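Local coordinates for conserved hypothetical protein (Bacteroides thetaiotaomicron, PDB 2HQY) that is of unknown function but binds coenzyme A and is probably an acyl- or aminoacyl-transferase of the phosphatidylglycerol lysyltransferase family, at residues A10-D13 against T14-F18. Numbering follows the deposited sequence.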
# COMPACT_ATOMS: atom_id res chain seq x y z
N ALA A 10 -1.14 11.54 8.42
CA ALA A 10 -1.09 12.20 9.73
C ALA A 10 0.32 12.57 10.15
O ALA A 10 0.53 13.35 11.07
CB ALA A 10 -1.77 11.31 10.79
N ASP A 11 1.31 12.01 9.46
CA ASP A 11 2.72 12.19 9.84
C ASP A 11 3.38 13.36 9.13
O ASP A 11 4.60 13.53 9.23
CB ASP A 11 3.50 10.90 9.56
CG ASP A 11 2.97 9.73 10.35
OD1 ASP A 11 2.81 9.85 11.59
OD2 ASP A 11 2.70 8.70 9.72
N ARG A 12 2.59 14.16 8.43
CA ARG A 12 3.10 15.29 7.67
C ARG A 12 3.99 16.22 8.52
O ARG A 12 5.13 16.49 8.13
CB ARG A 12 1.94 16.08 7.07
CG ARG A 12 2.41 17.20 6.21
CD ARG A 12 1.21 17.78 5.50
NE ARG A 12 1.36 19.17 5.15
CZ ARG A 12 0.36 19.94 4.73
NH1 ARG A 12 -0.87 19.42 4.63
NH2 ARG A 12 0.60 21.22 4.42
N ASP A 13 3.48 16.67 9.66
CA ASP A 13 4.24 17.62 10.52
C ASP A 13 5.54 17.01 11.01
O ASP A 13 6.58 17.69 11.04
CB ASP A 13 3.39 18.09 11.71
CG ASP A 13 2.24 19.01 11.31
OD1 ASP A 13 2.15 19.46 10.14
OD2 ASP A 13 1.38 19.30 12.18
N THR A 14 5.49 15.75 11.42
CA THR A 14 6.66 15.05 11.95
C THR A 14 7.78 14.94 10.91
O THR A 14 8.97 15.26 11.22
CB THR A 14 6.27 13.62 12.46
OG1 THR A 14 5.39 13.73 13.58
CG2 THR A 14 7.52 12.79 12.86
N ILE A 15 7.42 14.50 9.70
CA ILE A 15 8.36 14.31 8.60
C ILE A 15 8.95 15.65 8.12
O ILE A 15 10.17 15.82 8.07
CB ILE A 15 7.71 13.57 7.38
CG1 ILE A 15 7.05 12.24 7.80
CG2 ILE A 15 8.73 13.37 6.27
CD1 ILE A 15 7.93 11.26 8.56
N THR A 16 8.07 16.59 7.78
CA THR A 16 8.49 17.87 7.18
C THR A 16 9.28 18.73 8.15
O THR A 16 10.05 19.60 7.72
CB THR A 16 7.30 18.65 6.54
OG1 THR A 16 6.36 19.00 7.55
CG2 THR A 16 6.62 17.78 5.45
N ALA A 17 9.14 18.47 9.45
CA ALA A 17 9.97 19.18 10.44
C ALA A 17 11.45 18.86 10.21
O ALA A 17 12.32 19.71 10.43
CB ALA A 17 9.56 18.81 11.84
N PHE A 18 11.72 17.62 9.80
CA PHE A 18 13.07 17.19 9.47
C PHE A 18 13.47 17.59 8.05
O PHE A 18 14.59 18.04 7.83
CB PHE A 18 13.19 15.65 9.61
CG PHE A 18 13.35 15.16 11.02
CD1 PHE A 18 14.62 15.01 11.58
CD2 PHE A 18 12.24 14.82 11.79
CE1 PHE A 18 14.79 14.58 12.90
CE2 PHE A 18 12.39 14.37 13.11
CZ PHE A 18 13.67 14.25 13.67
O HOH W 1 2.71 14.70 12.17
O HOH W 2 3.88 11.59 13.47
O HOH W 3 3.54 20.38 8.00
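Arg12 O receives two donors from Thr16 in the first turn of helix 12-19. Thr16 N supplies the regular helical bond at 3.0 Å, nearly straight at its hydrogen (168°), whereas Thr16 OG1 donates to Arg12 O at 2.9 Å from above the carbonyl plane. A chi1 of 64°, which sets OG1 between the backbone N and the carbonyl carbon, turns the hydroxyl back along the helix. Beside it, Ile15 N reaches Asp11 O at 3.0 Å. This is the tight side: Ile15 is buried against Phe31, Phe45, Leu52 and Phe54. The opposite character belongs to Asp13 and Thr14, both exposed, where waters link the polar side-chain ends, although Ala17 N still bonds to Asp13 O. One water joins Asp11 OD1 (2.8 Å) to Thr14 OG1 (2.6 Å); another donates to Asp13 OD1 (2.7 Å) and to Thr16 OG1. Asp11 occupies the N-cap position without making a capping bond, its OD2 accepting instead from Thr8 N. A valine replacing Thr16 would probably cost Arg12 O its second donor from Thr16 and break the water link to Asp13. The chemistry thus implies a helix start secured by backbone bonds and one hydroxyl, with solvent bridging its polar face.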